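Local coordinates for putative fimbrium tip subunit Fim1F (PDB 3R4R), which is probably a component of the tip of fimbriae, the surface filaments through which the bacterium adheres and forms biofilms, at residues Y266-G271 with V281-E286. Sequence-based numbering, arbitrary orientation.
Sequences YYRIKG and VLENVE
The backbone N of Tyr266 is gripped by both carboxylate oxygens of Glu286: its N-H points almost straight at OE2 (2.8 Å, 169°), on the syn lone pair, while OE1 takes a weak, bent share. The acid returns to the strand because its CG stands between its own backbone N and carbonyl carbon (chi1 48°) and the chain folds again at chi2. Cutting Glu286 back to an alanine removes the carboxylate, and the Tyr266 N-H would probably be left without its mate. Next to it, Val285 N donates to Tyr266 O at 3.0 Å, carrying the pairing one step beyond the regular ladder. That ladder illustrates an antiparallel beta hairpin: Arg268 with Glu283 and Lys270 with Val281 are hydrogen-bonded pairs, Tyr267 with Asn284 and Ile269 with Leu282 non-hydrogen-bonded ones. Val285 packs against two flat groups: its CG2 sits over the Tyr266 ring, 3.9 Å from the centroid, and also over the centre of the Arg268 guanidinium. At the guanidinium edge, Arg268 NH1 forms a salt bridge with Glu283 OE1 (3.3 Å) through a weak hydrogen bond, the two planes 75° apart. On the sheet face that carries Tyr267 and Ile269, Leu282 CD1 touches both Ile269 CG1 and Tyr267 CB, and the Asn284 amide approaches the Tyr267 ring obliquely, ND2 lying 3.3 Å from CE1. Within the transthyretin-like C-terminal domain, strand 266-273 pairs on its other edge in parallel with strand 161-179, whose Glu173 is hydrogen-bonded to the Tyr266 hydroxyl, whereas strand 278-284 is flanked by strand 289-291, Val290 touching Val281 and Glu283.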
ATOM      1  N   TYR A 266      -2.041   8.401  -5.904  1.00 40.46           N
ATOM      2  CA  TYR A 266      -3.140   8.237  -6.868  1.00 40.43           C
ATOM      3  C   TYR A 266      -2.798   9.066  -8.101  1.00 46.06           C
ATOM      4  O   TYR A 266      -2.473  10.243  -8.001  1.00 48.83           O
ATOM      5  CB  TYR A 266      -4.504   8.608  -6.230  1.00 42.42           C
ATOM      6  CG  TYR A 266      -5.720   8.801  -7.131  1.00 46.27           C
ATOM      7  CD1 TYR A 266      -5.913   8.010  -8.264  1.00 46.91           C
ATOM      8  CD2 TYR A 266      -6.755   9.655  -6.757  1.00 48.86           C
ATOM      9  CE1 TYR A 266      -7.045   8.161  -9.068  1.00 48.03           C
ATOM     10  CE2 TYR A 266      -7.900   9.798  -7.538  1.00 51.21           C
ATOM     11  CZ  TYR A 266      -8.044   9.054  -8.697  1.00 57.74           C
ATOM     12  OH  TYR A 266      -9.191   9.238  -9.448  1.00 53.43           O
ATOM     13  N   TYR A 267      -2.805   8.402  -9.260  1.00 42.50           N
ATOM     14  CA  TYR A 267      -2.438   8.970 -10.546  1.00 43.11           C
ATOM     15  C   TYR A 267      -3.570   8.907 -11.549  1.00 48.21           C
ATOM     16  O   TYR A 267      -4.399   7.998 -11.490  1.00 45.73           O
ATOM     17  CB  TYR A 267      -1.233   8.212 -11.118  1.00 44.12           C
ATOM     18  CG  TYR A 267      -0.010   8.234 -10.222  1.00 47.04           C
ATOM     19  CD1 TYR A 267       0.850   9.330 -10.211  1.00 51.71           C
ATOM     20  CD2 TYR A 267       0.303   7.149  -9.401  1.00 45.67           C
ATOM     21  CE1 TYR A 267       1.967   9.364  -9.378  1.00 53.45           C
ATOM     22  CE2 TYR A 267       1.421   7.173  -8.562  1.00 46.47           C
ATOM     23  CZ  TYR A 267       2.255   8.281  -8.561  1.00 55.59           C
ATOM     24  OH  TYR A 267       3.363   8.338  -7.751  1.00 52.97           O
ATOM     25  N   ARG A 268      -3.593   9.872 -12.477  1.00 49.01           N
ATOM     26  CA  ARG A 268      -4.522   9.910 -13.601  1.00 49.71           C
ATOM     27  C   ARG A 268      -3.739  10.069 -14.916  1.00 55.13           C
ATOM     28  O   ARG A 268      -2.904  10.967 -15.032  1.00 57.63           O
ATOM     29  CB  ARG A 268      -5.598  11.016 -13.479  1.00 51.90           C
ATOM     30  CG  ARG A 268      -6.540  10.916 -12.274  1.00 55.64           C
ATOM     31  CD  ARG A 268      -7.715  11.844 -12.474  1.00 50.89           C
ATOM     32  NE  ARG A 268      -8.530  12.041 -11.275  1.00 55.54           N
ATOM     33  CZ  ARG A 268      -8.651  13.198 -10.628  1.00 75.43           C
ATOM     34  NH1 ARG A 268      -8.057  14.296 -11.091  1.00 71.81           N
ATOM     35  NH2 ARG A 268      -9.420  13.283  -9.550  1.00 61.93           N
ATOM     36  N   ILE A 269      -4.016   9.187 -15.898  1.00 50.04           N
ATOM     37  CA  ILE A 269      -3.411   9.217 -17.232  1.00 50.47           C
ATOM     38  C   ILE A 269      -4.465   9.735 -18.193  1.00 57.37           C
ATOM     39  O   ILE A 269      -5.507   9.113 -18.422  1.00 55.48           O
ATOM     40  CB  ILE A 269      -2.798   7.867 -17.705  1.00 51.64           C
ATOM     41  CG1 ILE A 269      -1.719   7.373 -16.722  1.00 51.45           C
ATOM     42  CG2 ILE A 269      -2.235   7.997 -19.123  1.00 52.49           C
ATOM     43  CD1 ILE A 269      -0.970   6.084 -17.140  1.00 64.01           C
ATOM     44  N   LYS A 270      -4.147  10.880 -18.762  1.00 58.94           N
ATOM     45  CA  LYS A 270      -4.937  11.639 -19.718  1.00 61.04           C
ATOM     46  C   LYS A 270      -4.104  11.884 -20.978  1.00 64.61           C
ATOM     47  O   LYS A 270      -2.909  12.146 -20.878  1.00 63.28           O
ATOM     48  CB  LYS A 270      -5.367  12.966 -19.037  1.00 66.21           C
ATOM     49  CG  LYS A 270      -6.192  13.936 -19.859  1.00 87.80           C
ATOM     50  CD  LYS A 270      -6.473  15.257 -19.120  1.00 98.83           C
ATOM     51  CE  LYS A 270      -7.345  15.118 -17.892  1.00113.18           C
ATOM     52  NZ  LYS A 270      -7.573  16.439 -17.255  1.00127.45           N
ATOM     53  N   GLY A 271      -4.750  11.770 -22.138  1.00 61.71           N
ATOM     54  CA  GLY A 271      -4.137  12.000 -23.436  1.00 64.52           C
ATOM     55  C   GLY A 271      -4.742  13.184 -24.155  1.00 70.44           C
ATOM     56  O   GLY A 271      -5.942  13.457 -24.007  1.00 68.15           O
ATOM     57  N   VAL A 281      -0.335  12.995 -20.381  1.00 69.26           N
ATOM     58  CA  VAL A 281      -0.262  13.731 -19.121  1.00 68.54           C
ATOM     59  C   VAL A 281      -0.379  12.766 -17.927  1.00 71.12           C
ATOM     60  O   VAL A 281      -1.383  12.050 -17.771  1.00 69.43           O
ATOM     61  CB  VAL A 281      -1.379  14.823 -19.041  1.00 72.16           C
ATOM     62  CG1 VAL A 281      -1.323  15.579 -17.719  1.00 71.75           C
ATOM     63  CG2 VAL A 281      -1.350  15.787 -20.226  1.00 75.13           C
ATOM     64  N   LEU A 282       0.626  12.791 -17.057  1.00 67.30           N
ATOM     65  CA  LEU A 282       0.569  11.990 -15.850  1.00 63.64           C
ATOM     66  C   LEU A 282       0.368  12.929 -14.672  1.00 65.39           C
ATOM     67  O   LEU A 282       1.216  13.787 -14.417  1.00 67.38           O
ATOM     68  CB  LEU A 282       1.827  11.109 -15.698  1.00 63.62           C
ATOM     69  CG  LEU A 282       1.862  10.170 -14.499  1.00 65.26           C
ATOM     70  CD1 LEU A 282       0.605   9.272 -14.427  1.00 62.57           C
ATOM     71  CD2 LEU A 282       3.114   9.340 -14.519  1.00 68.64           C
ATOM     72  N   GLU A 283      -0.778  12.790 -13.989  1.00 58.31           N
ATOM     73  CA  GLU A 283      -1.133  13.639 -12.853  1.00 58.49           C
ATOM     74  C   GLU A 283      -0.973  12.891 -11.512  1.00 60.66           C
ATOM     75  O   GLU A 283      -1.387  11.748 -11.387  1.00 56.58           O
ATOM     76  CB  GLU A 283      -2.593  14.158 -12.982  1.00 59.03           C
ATOM     77  CG  GLU A 283      -3.050  15.057 -11.832  1.00 66.13           C
ATOM     78  CD  GLU A 283      -4.515  15.451 -11.746  1.00 82.81           C
ATOM     79  OE1 GLU A 283      -5.272  15.185 -12.706  1.00 76.54           O
ATOM     80  OE2 GLU A 283      -4.906  16.036 -10.709  1.00 68.32           O
ATOM     81  N   ASN A 284      -0.389  13.567 -10.520  1.00 58.80           N
ATOM     82  CA  ASN A 284      -0.335  13.077  -9.164  1.00 57.58           C
ATOM     83  C   ASN A 284      -1.440  13.849  -8.457  1.00 63.96           C
ATOM     84  O   ASN A 284      -1.284  15.030  -8.157  1.00 68.19           O
ATOM     85  CB  ASN A 284       1.076  13.198  -8.541  1.00 52.90           C
ATOM     86  CG  ASN A 284       1.203  12.484  -7.220  1.00 66.10           C
ATOM     87  OD1 ASN A 284       0.393  12.654  -6.309  1.00 63.57           O
ATOM     88  ND2 ASN A 284       2.284  11.744  -7.044  1.00 59.33           N
ATOM     89  N   VAL A 285      -2.573  13.201  -8.268  1.00 58.30           N
ATOM     90  CA  VAL A 285      -3.823  13.793  -7.785  1.00 58.79           C
ATOM     91  C   VAL A 285      -3.662  14.444  -6.381  1.00 66.71           C
ATOM     92  O   VAL A 285      -4.061  15.599  -6.224  1.00 68.63           O
ATOM     93  CB  VAL A 285      -4.973  12.742  -7.756  1.00 57.48           C
ATOM     94  CG1 VAL A 285      -6.296  13.383  -7.328  1.00 57.19           C
ATOM     95  CG2 VAL A 285      -5.131  12.111  -9.132  1.00 55.66           C
ATOM     96  N   GLU A 286      -3.148  13.723  -5.376  1.00 64.39           N
ATOM     97  CA  GLU A 286      -3.055  14.313  -4.038  1.00 66.14           C
ATOM     98  C   GLU A 286      -2.052  15.484  -4.009  1.00 71.94           C
ATOM     99  O   GLU A 286      -2.287  16.440  -3.276  1.00 74.68           O
ATOM    100  CB  GLU A 286      -2.689  13.292  -2.941  1.00 65.86           C
ATOM    101  CG  GLU A 286      -1.513  12.359  -3.213  1.00 80.60           C
ATOM    102  CD  GLU A 286      -1.853  11.128  -4.036  1.00 95.91           C
ATOM    103  OE1 GLU A 286      -2.393  10.160  -3.449  1.00111.36           O
ATOM    104  OE2 GLU A 286      -1.570  11.121  -5.257  1.00 59.81           O
TER